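Local coordinates for methyl transferase from Methanosarcina acetivorans (Methanosarcina acetivorans, PDB 6MRO), which probably acts as an S-adenosyl-L-methionine-dependent methyltransferase, and binds S-adenosyl-L-homocysteine and calcium ions, at residues Asp61-Lys64 and Arg65-Ser68; Ser106-Phe109 and His110-Thr113; Arg151-Lys155 and Ala156-Ser160. The protein carries 1 engineered substitution. All coordinates share one frame; numbering follows the deposited sequence. Where two conformers were deposited one is given.

Interactions 1 and 2 follow strands 56-61 and 100-106 of the Rossmann-like sheet, and both touch S-adenosyl-L-homocysteine. Interaction 1 holds the ribose by a carboxylate. Interaction 2 holds the amino acid end by S106 and lines the ligand with aliphatic carbons. Their nearest atoms are about 7 Å apart. Interaction 3 lies at the start of helix 155-162, with the chemistry of calcium and a helix cap. It meets interaction 2 through F109 and A153, and R151 NH1 probably bonds to I112 O. Interactions 1 and 3 lie on opposite sides of the chain's centre, each at a helix start with exposed residues. Interaction 2 lies closest to the chain's centre, and none of its touching residues is exposed.

Interaction 1: Asp61-Lys64 and Arg65-Ser68; sequences DLAK and RAIS. Engineered in segment 65-68: R65 (natural residue Asp). With SAH (S-adenosyl-L-homocysteine), chain B.
D61 has its CG anti to the backbone N (chi1 -161°), which turns the carboxylate toward the ligand ribose. I67 has its CG1 beside its own backbone N (chi1 -70°), and its CD1 reaches D61 CB at 3.7 Å. D61 is the acidic residue at the end of the second strand, in chain order, of a Rossmann-like methyltransferase, just before helix 64-76. Each carboxylate oxygen takes one ribose hydroxyl. O2' of the ligand donates to D61 OD1 at 2.7 Å, and O3' donates to D61 OD2 at 2.5 Å. OD2 also accepts from G42 N in the glycine-rich loop. OD1 has a second task. The anti lone pair of D61 OD1 accepts from A63 N at 2.9 Å, which makes an Asx turn. The turn leads straight into the helix, with A63 at the N-cap position. An alanine here removes the carboxylate and would probably leave both ribose hydroxyls without acceptors, and A63 N without its turn partner. Beyond D61, CD1 of L62 packs against the adenine at C5, 3.4 Å away. Round the turn, A63 CB and A66 CB meet at 4.0 Å. R65 is an engineered residue, Asp in the natural protein, and it pairs with D69. The first helical turn is closed by I67 N, which donates to A63 O at 3.1 Å and nearly straight, at 174°.

Interaction 2: Ser106-Phe109 and His110-Thr113; sequences SGLF and HVIT. With SAH (S-adenosyl-L-homocysteine), chain B.
L108 meets V111 and I112 one turn on, and its side chain also reaches the ligand. From L108 CB the chain leaves with CG anti to the backbone N (chi1 175°). L108 CG lies 4.2 Å from I112 CG1. At the tip, CD1 is the busy branch. L108 CD1 lies 3.5 Å from SAH C8 of the adenine, and the ribose O4' is as near. L108 CD1 also touches V111 CG2 at 3.8 Å and I112 CD1 at 3.9 Å. V111 CG2 adds a looser contact to adenine C8. Residues 106-113 run from the end of strand 100-106, the fourth strand in chain order of the Rossmann-like methyltransferase sheet, into the loop before helix 114-127, and form one wall of the S-adenosyl-L-homocysteine pocket. At the start S106 grips the amino acid end of the ligand twice. Its backbone O accepts from the ligand N, and S106 OG donates to the ligand carboxylate oxygen O at 3.0 Å. G107 follows with a positive phi of 86°, where any side chain would collide with the carbonyl O of S106. The turn is then drawn in by L108 O, which accepts two backbone N-H groups. V111 N comes to L108 O from above the carbonyl plane at 2.7 Å, while I112 N lies nearly in line with the C=O. I112 N also makes a weak bond to F109 O. The F109 ring turns to R117, in a cation-pi contact, and to F162. H110 CB rests on G107 O at 3.5 Å, and the imidazole meets F139 edge to face.

Interaction 3: Arg151-Lys155 and Ala156-Ser160; sequences RRASK and AEIES. With CA (calcium ion), chain D.
R152, A153 and S154 run extended, and from K155 on the backbone winds into helix 155-162, whose first turn brings E157 back to S154. S154 is the N-cap. Its OG lies between the backbone N and the carbonyl carbon (chi1 67°), in reach of the first helical turn. S154 OG accepts from E157 N at 3.0 Å. In return S154 N donates to E157 OE2 at 2.6 Å, meeting the carboxylate from above its plane. The E157 side chain is extended beyond CG, which carries its carboxylate back past the helix start to the metal. Both E157 oxygens bind the calcium ion, OE1 at 2.6 Å and OE2 at 2.8 Å. R152 O binds the same ion at 2.3 Å. Two waters join them, and one of these also accepts from R152 N. D141 and E146 supply further oxygens. The gathered carboxylates would probably repel one another without the cation between them. R152 joins the metal through its backbone, and its side-chain NE bonds to S140 O. On the inner side A153 CB packs on I158 CG1 at 3.9 Å, and I158 goes on to Y188 and L190 of strand 184-193. I158 N donates to S154 O at 2.9 Å. The reciprocal S154 and E157 bonds are those of a capping box, here built into a calcium site in which the capping glutamate is also a bidentate metal ligand.

Interaction 1: Asp61-Lys64 and Arg65-Ser68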
ATOM      1  N   ASP A  61       0.552   6.267   8.217  1.00 21.62           N
ATOM      2  CA  ASP A  61       0.128   5.072   8.935  1.00 20.31           C
ATOM      3  C   ASP A  61      -0.495   5.501  10.252  1.00 20.51           C
ATOM      4  O   ASP A  61      -0.110   6.520  10.827  1.00 23.49           O
ATOM      5  CB  ASP A  61       1.306   4.119   9.178  1.00 19.85           C
ATOM      6  CG  ASP A  61       0.858   2.690   9.487  1.00 17.57           C
ATOM      7  OD1 ASP A  61       0.344   2.439  10.601  1.00 20.34           O
ATOM      8  OD2 ASP A  61       1.031   1.809   8.615  1.00 17.38           O
ATOM      9  N   LEU A  62      -1.452   4.698  10.724  1.00 21.76           N
ATOM     10  CA  LEU A  62      -2.124   4.975  11.995  1.00 23.70           C
ATOM     11  C   LEU A  62      -1.205   4.769  13.197  1.00 22.42           C
ATOM     12  O   LEU A  62      -1.374   5.431  14.225  1.00 24.60           O
ATOM     13  CB  LEU A  62      -3.351   4.075  12.133  1.00 23.40           C
ATOM     14  CG  LEU A  62      -4.664   4.514  11.498  1.00 30.92           C
ATOM     15  CD1 LEU A  62      -5.699   3.403  11.694  1.00 33.24           C
ATOM     16  CD2 LEU A  62      -5.139   5.825  12.126  1.00 35.86           C
ATOM     17  N   ALA A  63      -0.232   3.878  13.092  1.00 22.20           N
ATOM     18  CA  ALA A  63       0.548   3.437  14.247  1.00 21.89           C
ATOM     19  C   ALA A  63       1.752   4.347  14.438  1.00 21.74           C
ATOM     20  O   ALA A  63       2.652   4.364  13.597  1.00 21.07           O
ATOM     21  CB  ALA A  63       0.995   1.993  14.043  1.00 22.03           C
ATOM     22  N   LYS A  64       1.797   5.078  15.561  1.00 23.69           N
ATOM     23  CA  LYS A  64       2.949   5.936  15.802  1.00 25.86           C
ATOM     24  C   LYS A  64       4.231   5.127  15.911  1.00 26.41           C
ATOM     25  O   LYS A  64       5.295   5.588  15.487  1.00 28.49           O
ATOM     26  CB  LYS A  64       2.756   6.781  17.063  1.00 33.10           C
ATOM     27  CG  LYS A  64       1.427   7.495  17.153  1.00 39.00           C
ATOM     28  CD  LYS A  64       1.323   8.299  18.452  1.00 44.15           C
ATOM     29  CE  LYS A  64       1.619   7.421  19.657  1.00 48.43           C
ATOM     30  NZ  LYS A  64       0.633   6.306  19.817  1.00 49.03           N
ATOM     31  N   ARG A  65       4.155   3.923  16.491  1.00 23.97           N
ATOM     32  CA  ARG A  65       5.349   3.089  16.604  1.00 28.42           C
ATOM     33  C   ARG A  65       5.919   2.750  15.232  1.00 24.68           C
ATOM     34  O   ARG A  65       7.138   2.815  15.021  1.00 24.16           O
ATOM     35  CB  ARG A  65       5.023   1.818  17.391  1.00 35.32           C
ATOM     36  CG  ARG A  65       6.073   0.714  17.301  1.00 37.61           C
ATOM     37  CD  ARG A  65       7.339   1.106  18.014  1.00 38.33           C
ATOM     38  NE  ARG A  65       8.280  -0.006  18.127  1.00 37.60           N
ATOM     39  CZ  ARG A  65       8.314  -0.861  19.146  1.00 42.89           C
ATOM     40  NH1 ARG A  65       7.441  -0.747  20.140  1.00 44.04           N
ATOM     41  NH2 ARG A  65       9.213  -1.837  19.170  1.00 42.10           N
ATOM     42  N   ALA A  66       5.056   2.387  14.280  1.00 22.37           N
ATOM     43  CA  ALA A  66       5.547   2.083  12.942  1.00 20.46           C
ATOM     44  C   ALA A  66       6.163   3.322  12.299  1.00 21.20           C
ATOM     45  O   ALA A  66       7.262   3.261  11.728  1.00 22.50           O
ATOM     46  CB  ALA A  66       4.409   1.523  12.087  1.00 19.28           C
ATOM     47  N   ILE A  67       5.466   4.461  12.385  1.00 24.76           N
ATOM     48  CA  ILE A  67       5.994   5.707  11.830  1.00 22.30           C
ATOM     49  C   ILE A  67       7.325   6.076  12.491  1.00 23.88           C
ATOM     50  O   ILE A  67       8.282   6.471  11.810  1.00 24.32           O
ATOM     51  CB  ILE A  67       4.944   6.832  11.951  1.00 22.62           C
ATOM     52  CG1 ILE A  67       3.757   6.567  10.989  1.00 19.80           C
ATOM     53  CG2 ILE A  67       5.582   8.222  11.702  1.00 22.78           C
ATOM     54  CD1 ILE A  67       4.148   6.420   9.513  1.00 23.54           C
ATOM     55  N   SER A  68       7.414   5.931  13.820  0.50 24.71           N
ATOM     56  CA  SER A  68       8.663   6.243  14.512  0.50 27.05           C
ATOM     57  C   SER A  68       9.794   5.338  14.040  0.50 25.50           C
ATOM     58  O   SER A  68      10.917   5.803  13.806  0.50 25.45           O
ATOM     59  CB  SER A  68       8.474   6.115  16.024  0.50 30.02           C
ATOM     60  OG  SER A  68       7.585   7.105  16.502  0.50 33.50           O
TER
HETATM   61  N   SAH B 201       2.592  -1.414   4.112  1.00 14.59           N
HETATM   62  CA  SAH B 201       3.304  -1.976   5.275  1.00 14.90           C
HETATM   63  CB  SAH B 201       2.321  -2.325   6.385  1.00 15.24           C
HETATM   64  CG  SAH B 201       1.158  -3.203   5.923  1.00 17.86           C
HETATM   65  SD  SAH B 201       0.100  -3.775   7.273  1.00 18.28           S
HETATM   66  C   SAH B 201       4.113  -3.209   4.904  1.00 19.19           C
HETATM   67  O   SAH B 201       4.015  -3.716   3.776  1.00 17.37           O
HETATM   68  OXT SAH B 201       4.870  -3.720   5.744  1.00 20.22           O
HETATM   69  C5' SAH B 201      -1.214  -2.531   7.075  1.00 18.96           C
HETATM   70  C4' SAH B 201      -0.850  -1.175   7.682  1.00 19.05           C
HETATM   71  O4' SAH B 201      -1.936  -0.278   7.490  1.00 22.38           O
HETATM   72  C3' SAH B 201      -0.538  -1.192   9.178  1.00 16.93           C
HETATM   73  O3' SAH B 201       0.740  -0.601   9.357  1.00 16.83           O
HETATM   74  C2' SAH B 201      -1.669  -0.380   9.793  1.00 19.04           C
HETATM   75  O2' SAH B 201      -1.309   0.367  10.946  1.00 20.99           O
HETATM   76  C1' SAH B 201      -2.076   0.526   8.643  1.00 17.40           C
HETATM   77  N9  SAH B 201      -3.458   1.017   8.676  1.00 22.07           N
HETATM   78  C8  SAH B 201      -4.614   0.302   8.906  1.00 23.00           C
HETATM   79  N7  SAH B 201      -5.659   1.139   8.789  1.00 22.27           N
HETATM   80  C5  SAH B 201      -5.188   2.369   8.467  1.00 22.76           C
HETATM   81  C6  SAH B 201      -5.809   3.593   8.237  1.00 24.55           C
HETATM   82  N6  SAH B 201      -7.128   3.710   8.314  1.00 26.03           N
HETATM   83  N1  SAH B 201      -5.040   4.685   7.930  1.00 19.99           N
HETATM   84  C2  SAH B 201      -3.664   4.576   7.844  1.00 19.05           C
HETATM   85  N3  SAH B 201      -3.043   3.370   8.085  1.00 19.09           N
HETATM   86  C4  SAH B 201      -3.807   2.290   8.378  1.00 19.76           C

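Interaction 2: Ser106-Phe109 and His110-Thr113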
ATOM      1  N   SER A 106       0.460  -1.589   0.174  1.00 15.06           N
ATOM      2  CA  SER A 106       1.079  -2.896   0.406  1.00 16.84           C
ATOM      3  C   SER A 106       0.382  -3.477   1.632  1.00 20.59           C
ATOM      4  O   SER A 106       0.847  -3.311   2.760  1.00 17.97           O
ATOM      5  CB  SER A 106       2.617  -2.759   0.617  1.00 17.75           C
ATOM      6  OG  SER A 106       3.249  -4.002   0.940  1.00 17.44           O
ATOM      7  N   GLY A 107      -0.756  -4.137   1.409  1.00 16.67           N
ATOM      8  CA  GLY A 107      -1.502  -4.734   2.501  1.00 18.65           C
ATOM      9  C   GLY A 107      -2.493  -3.850   3.244  1.00 19.69           C
ATOM     10  O   GLY A 107      -3.086  -4.323   4.235  1.00 21.17           O
ATOM     11  N   LEU A 108      -2.707  -2.598   2.825  1.00 17.27           N
ATOM     12  CA  LEU A 108      -3.711  -1.784   3.519  1.00 16.37           C
ATOM     13  C   LEU A 108      -5.124  -2.129   3.053  1.00 19.58           C
ATOM     14  O   LEU A 108      -6.011  -2.392   3.875  1.00 17.35           O
ATOM     15  CB  LEU A 108      -3.434  -0.291   3.322  1.00 15.97           C
ATOM     16  CG  LEU A 108      -4.508   0.648   3.912  1.00 19.81           C
ATOM     17  CD1 LEU A 108      -4.720   0.389   5.433  1.00 17.31           C
ATOM     18  CD2 LEU A 108      -4.200   2.146   3.660  1.00 17.06           C
ATOM     19  N   PHE A 109      -5.353  -2.123   1.737  1.00 19.62           N
ATOM     20  CA  PHE A 109      -6.661  -2.509   1.216  1.00 18.93           C
ATOM     21  C   PHE A 109      -7.128  -3.798   1.867  1.00 20.80           C
ATOM     22  O   PHE A 109      -8.300  -3.926   2.236  1.00 22.19           O
ATOM     23  CB  PHE A 109      -6.613  -2.677  -0.301  1.00 20.00           C
ATOM     24  CG  PHE A 109      -7.879  -3.255  -0.876  1.00 21.12           C
ATOM     25  CD1 PHE A 109      -9.042  -2.502  -0.916  1.00 27.15           C
ATOM     26  CD2 PHE A 109      -7.908  -4.558  -1.344  1.00 24.45           C
ATOM     27  CE1 PHE A 109     -10.223  -3.034  -1.440  1.00 26.97           C
ATOM     28  CE2 PHE A 109      -9.080  -5.103  -1.868  1.00 27.38           C
ATOM     29  CZ  PHE A 109     -10.235  -4.344  -1.915  1.00 28.17           C
ATOM     30  N   HIS A 110      -6.188  -4.728   2.080  1.00 22.46           N
ATOM     31  CA  HIS A 110      -6.467  -6.020   2.699  1.00 27.96           C
ATOM     32  C   HIS A 110      -7.160  -5.876   4.049  1.00 29.16           C
ATOM     33  O   HIS A 110      -7.992  -6.711   4.408  1.00 29.36           O
ATOM     34  CB  HIS A 110      -5.144  -6.794   2.836  1.00 32.19           C
ATOM     35  CG  HIS A 110      -5.247  -8.072   3.611  1.00 38.93           C
ATOM     36  ND1 HIS A 110      -5.867  -9.199   3.114  1.00 39.56           N
ATOM     37  CD2 HIS A 110      -4.776  -8.411   4.836  1.00 39.09           C
ATOM     38  CE1 HIS A 110      -5.792 -10.172   4.007  1.00 39.81           C
ATOM     39  NE2 HIS A 110      -5.131  -9.720   5.060  1.00 39.55           N
ATOM     40  N   VAL A 111      -6.842  -4.826   4.814  1.00 25.51           N
ATOM     41  CA  VAL A 111      -7.401  -4.700   6.157  1.00 25.54           C
ATOM     42  C   VAL A 111      -8.555  -3.718   6.238  1.00 27.80           C
ATOM     43  O   VAL A 111      -9.257  -3.702   7.258  1.00 33.91           O
ATOM     44  CB  VAL A 111      -6.319  -4.321   7.195  1.00 27.64           C
ATOM     45  CG1 VAL A 111      -5.213  -5.352   7.202  1.00 26.78           C
ATOM     46  CG2 VAL A 111      -5.768  -2.930   6.935  1.00 25.51           C
ATOM     47  N   ILE A 112      -8.781  -2.907   5.203  1.00 25.21           N
ATOM     48  CA  ILE A 112      -9.916  -1.992   5.196  1.00 27.08           C
ATOM     49  C   ILE A 112     -11.212  -2.791   5.257  1.00 33.33           C
ATOM     50  O   ILE A 112     -11.411  -3.743   4.489  1.00 36.01           O
ATOM     51  CB  ILE A 112      -9.851  -1.105   3.942  1.00 27.64           C
ATOM     52  CG1 ILE A 112      -8.617  -0.202   3.984  1.00 22.41           C
ATOM     53  CG2 ILE A 112     -11.127  -0.255   3.789  1.00 30.21           C
ATOM     54  CD1 ILE A 112      -8.622   0.811   5.143  1.00 24.20           C
ATOM     55  N   THR A 113     -12.108  -2.408   6.167  1.00 34.14           N
ATOM     56  CA  THR A 113     -13.357  -3.137   6.341  1.00 39.54           C
ATOM     57  C   THR A 113     -14.352  -2.797   5.235  1.00 37.25           C
ATOM     58  O   THR A 113     -14.246  -1.772   4.558  1.00 34.01           O
ATOM     59  CB  THR A 113     -14.008  -2.830   7.693  1.00 40.72           C
ATOM     60  OG1 THR A 113     -14.489  -1.478   7.689  1.00 40.43           O
ATOM     61  CG2 THR A 113     -13.006  -3.010   8.830  1.00 41.85           C
TER
HETATM   62  N   SAH B 201       2.592  -1.414   4.112  1.00 14.59           N
HETATM   63  CA  SAH B 201       3.304  -1.976   5.275  1.00 14.90           C
HETATM   64  CB  SAH B 201       2.321  -2.325   6.385  1.00 15.24           C
HETATM   65  CG  SAH B 201       1.158  -3.203   5.923  1.00 17.86           C
HETATM   66  SD  SAH B 201       0.100  -3.775   7.273  1.00 18.28           S
HETATM   67  C   SAH B 201       4.113  -3.209   4.904  1.00 19.19           C
HETATM   68  O   SAH B 201       4.015  -3.716   3.776  1.00 17.37           O
HETATM   69  OXT SAH B 201       4.870  -3.720   5.744  1.00 20.22           O
HETATM   70  C5' SAH B 201      -1.214  -2.531   7.075  1.00 18.96           C
HETATM   71  C4' SAH B 201      -0.850  -1.175   7.682  1.00 19.05           C
HETATM   72  O4' SAH B 201      -1.936  -0.278   7.490  1.00 22.38           O
HETATM   73  C3' SAH B 201      -0.538  -1.192   9.178  1.00 16.93           C
HETATM   74  O3' SAH B 201       0.740  -0.601   9.357  1.00 16.83           O
HETATM   75  C2' SAH B 201      -1.669  -0.380   9.793  1.00 19.04           C
HETATM   76  O2' SAH B 201      -1.309   0.367  10.946  1.00 20.99           O
HETATM   77  C1' SAH B 201      -2.076   0.526   8.643  1.00 17.40           C
HETATM   78  N9  SAH B 201      -3.458   1.017   8.676  1.00 22.07           N
HETATM   79  C8  SAH B 201      -4.614   0.302   8.906  1.00 23.00           C
HETATM   80  N7  SAH B 201      -5.659   1.139   8.789  1.00 22.27           N
HETATM   81  C5  SAH B 201      -5.188   2.369   8.467  1.00 22.76           C
HETATM   82  C6  SAH B 201      -5.809   3.593   8.237  1.00 24.55           C
HETATM   83  N6  SAH B 201      -7.128   3.710   8.314  1.00 26.03           N
HETATM   84  N1  SAH B 201      -5.040   4.685   7.930  1.00 19.99           N
HETATM   85  C2  SAH B 201      -3.664   4.576   7.844  1.00 19.05           C
HETATM   86  N3  SAH B 201      -3.043   3.370   8.085  1.00 19.09           N
HETATM   87  C4  SAH B 201      -3.807   2.290   8.378  1.00 19.76           C

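Interaction 3: Arg151-Lys155 and Ala156-Ser160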
ATOM      1  N   ARG A 151      -9.778 -12.591   5.239  0.70 36.60           N
ATOM      2  CA  ARG A 151     -10.295 -12.339   3.899  0.70 35.74           C
ATOM      3  C   ARG A 151      -9.162 -12.365   2.880  0.70 32.10           C
ATOM      4  O   ARG A 151      -8.002 -12.096   3.200  0.70 32.60           O
ATOM      5  CB  ARG A 151     -11.000 -10.980   3.834  0.70 38.14           C
ATOM      6  CG  ARG A 151     -12.401 -10.937   4.417  0.70 39.56           C
ATOM      7  CD  ARG A 151     -12.910  -9.496   4.449  0.70 39.98           C
ATOM      8  NE  ARG A 151     -11.995  -8.631   5.190  0.70 39.43           N
ATOM      9  CZ  ARG A 151     -11.947  -7.307   5.072  0.70 38.33           C
ATOM     10  NH1 ARG A 151     -11.074  -6.611   5.796  0.70 37.89           N
ATOM     11  NH2 ARG A 151     -12.767  -6.680   4.239  0.70 35.76           N
ATOM     12  N   ARG A 152      -9.502 -12.712   1.644  1.00 27.49           N
ATOM     13  CA  ARG A 152      -8.586 -12.560   0.524  1.00 23.38           C
ATOM     14  C   ARG A 152      -9.379 -11.993  -0.646  1.00 22.73           C
ATOM     15  O   ARG A 152     -10.587 -12.217  -0.759  1.00 25.76           O
ATOM     16  CB  ARG A 152      -7.907 -13.886   0.126  1.00 26.74           C
ATOM     17  CG  ARG A 152      -7.170 -14.604   1.274  1.00 28.80           C
ATOM     18  CD  ARG A 152      -6.130 -15.606   0.746  1.00 31.07           C
ATOM     19  NE  ARG A 152      -6.726 -16.681  -0.057  1.00 30.49           N
ATOM     20  CZ  ARG A 152      -7.303 -17.771   0.441  1.00 30.76           C
ATOM     21  NH1 ARG A 152      -7.375 -17.952   1.756  1.00 33.21           N
ATOM     22  NH2 ARG A 152      -7.815 -18.680  -0.379  1.00 31.35           N
ATOM     23  N   ALA A 153      -8.705 -11.247  -1.509  1.00 23.16           N
ATOM     24  CA  ALA A 153      -9.394 -10.487  -2.542  1.00 22.43           C
ATOM     25  C   ALA A 153      -9.356 -11.257  -3.857  1.00 24.75           C
ATOM     26  O   ALA A 153      -8.295 -11.716  -4.287  1.00 23.46           O
ATOM     27  CB  ALA A 153      -8.773  -9.099  -2.701  1.00 22.79           C
ATOM     28  N   SER A 154     -10.523 -11.428  -4.472  1.00 24.00           N
ATOM     29  CA  SER A 154     -10.595 -12.027  -5.795  1.00 24.30           C
ATOM     30  C   SER A 154     -10.469 -10.935  -6.847  1.00 24.20           C
ATOM     31  O   SER A 154     -10.560  -9.747  -6.545  1.00 23.65           O
ATOM     32  CB  SER A 154     -11.907 -12.777  -5.978  1.00 26.01           C
ATOM     33  OG  SER A 154     -12.981 -11.854  -5.992  1.00 26.69           O
ATOM     34  N   LYS A 155     -10.246 -11.339  -8.100  1.00 24.90           N
ATOM     35  CA  LYS A 155     -10.208 -10.340  -9.160  1.00 26.19           C
ATOM     36  C   LYS A 155     -11.554  -9.645  -9.291  1.00 29.33           C
ATOM     37  O   LYS A 155     -11.617  -8.429  -9.514  1.00 29.95           O
ATOM     38  CB  LYS A 155      -9.795 -10.979 -10.484  1.00 30.80           C
ATOM     39  CG  LYS A 155      -8.441 -11.646 -10.423  1.00 36.50           C
ATOM     40  CD  LYS A 155      -8.130 -12.397 -11.703  1.00 41.68           C
ATOM     41  CE  LYS A 155      -6.949 -11.782 -12.412  1.00 42.92           C
ATOM     42  NZ  LYS A 155      -6.030 -12.849 -12.888  1.00 50.52           N
ATOM     43  N   ALA A 156     -12.642 -10.398  -9.115  1.00 27.48           N
ATOM     44  CA  ALA A 156     -13.973  -9.805  -9.188  1.00 28.81           C
ATOM     45  C   ALA A 156     -14.164  -8.768  -8.091  1.00 28.01           C
ATOM     46  O   ALA A 156     -14.696  -7.680  -8.333  1.00 30.25           O
ATOM     47  CB  ALA A 156     -15.040 -10.897  -9.094  1.00 30.46           C
ATOM     48  N   GLU A 157     -13.749  -9.099  -6.867  1.00 26.94           N
ATOM     49  CA  GLU A 157     -13.847  -8.143  -5.771  1.00 26.28           C
ATOM     50  C   GLU A 157     -12.994  -6.909  -6.039  1.00 25.13           C
ATOM     51  O   GLU A 157     -13.438  -5.781  -5.795  1.00 25.55           O
ATOM     52  CB  GLU A 157     -13.441  -8.818  -4.451  1.00 25.45           C
ATOM     53  CG  GLU A 157     -14.388  -9.955  -4.061  1.00 29.96           C
ATOM     54  CD  GLU A 157     -13.784 -10.959  -3.071  1.00 32.73           C
ATOM     55  OE1 GLU A 157     -14.552 -11.757  -2.489  1.00 34.80           O
ATOM     56  OE2 GLU A 157     -12.556 -10.952  -2.886  1.00 31.66           O
ATOM     57  N   ILE A 158     -11.793  -7.100  -6.587  1.00 24.11           N
ATOM     58  CA  ILE A 158     -10.926  -5.969  -6.910  1.00 23.17           C
ATOM     59  C   ILE A 158     -11.556  -5.112  -7.999  1.00 27.27           C
ATOM     60  O   ILE A 158     -11.640  -3.879  -7.881  1.00 25.26           O
ATOM     61  CB  ILE A 158      -9.527  -6.474  -7.314  1.00 23.13           C
ATOM     62  CG1 ILE A 158      -8.825  -7.077  -6.092  1.00 21.10           C
ATOM     63  CG2 ILE A 158      -8.665  -5.339  -7.893  1.00 25.84           C
ATOM     64  CD1 ILE A 158      -7.526  -7.782  -6.417  1.00 20.90           C
ATOM     65  N   GLU A 159     -12.066  -5.777  -9.030  1.00 25.47           N
ATOM     66  CA  GLU A 159     -12.703  -5.095 -10.149  1.00 26.81           C
ATOM     67  C   GLU A 159     -13.935  -4.325  -9.689  1.00 31.07           C
ATOM     68  O   GLU A 159     -14.138  -3.175 -10.076  1.00 28.17           O
ATOM     69  CB  GLU A 159     -13.087  -6.096 -11.239  1.00 32.84           C
ATOM     70  CG  GLU A 159     -11.916  -6.578 -12.080  1.00 32.36           C
ATOM     71  CD  GLU A 159     -12.347  -7.507 -13.200  1.00 36.95           C
ATOM     72  OE1 GLU A 159     -12.818  -7.004 -14.242  1.00 38.41           O
ATOM     73  OE2 GLU A 159     -12.214  -8.738 -13.037  1.00 39.63           O
ATOM     74  N   SER A 160     -14.750  -4.960  -8.852  1.00 28.50           N
ATOM     75  CA  SER A 160     -15.961  -4.320  -8.346  1.00 35.00           C
ATOM     76  C   SER A 160     -15.635  -3.103  -7.484  1.00 32.59           C
ATOM     77  O   SER A 160     -16.349  -2.092  -7.529  1.00 30.01           O
ATOM     78  CB  SER A 160     -16.783  -5.321  -7.543  1.00 40.15           C
ATOM     79  OG  SER A 160     -17.962  -4.699  -7.075  1.00 43.89           O
TER
HETATM   80 CA    CA D 203     -12.800 -12.805  -0.812  1.00 28.83          CA
HETATM   81  O   HOH W   1     -12.185 -14.060   1.107  1.00 28.13           O
HETATM   82  O   HOH W   2     -12.855 -10.765   0.568  1.00 33.85           O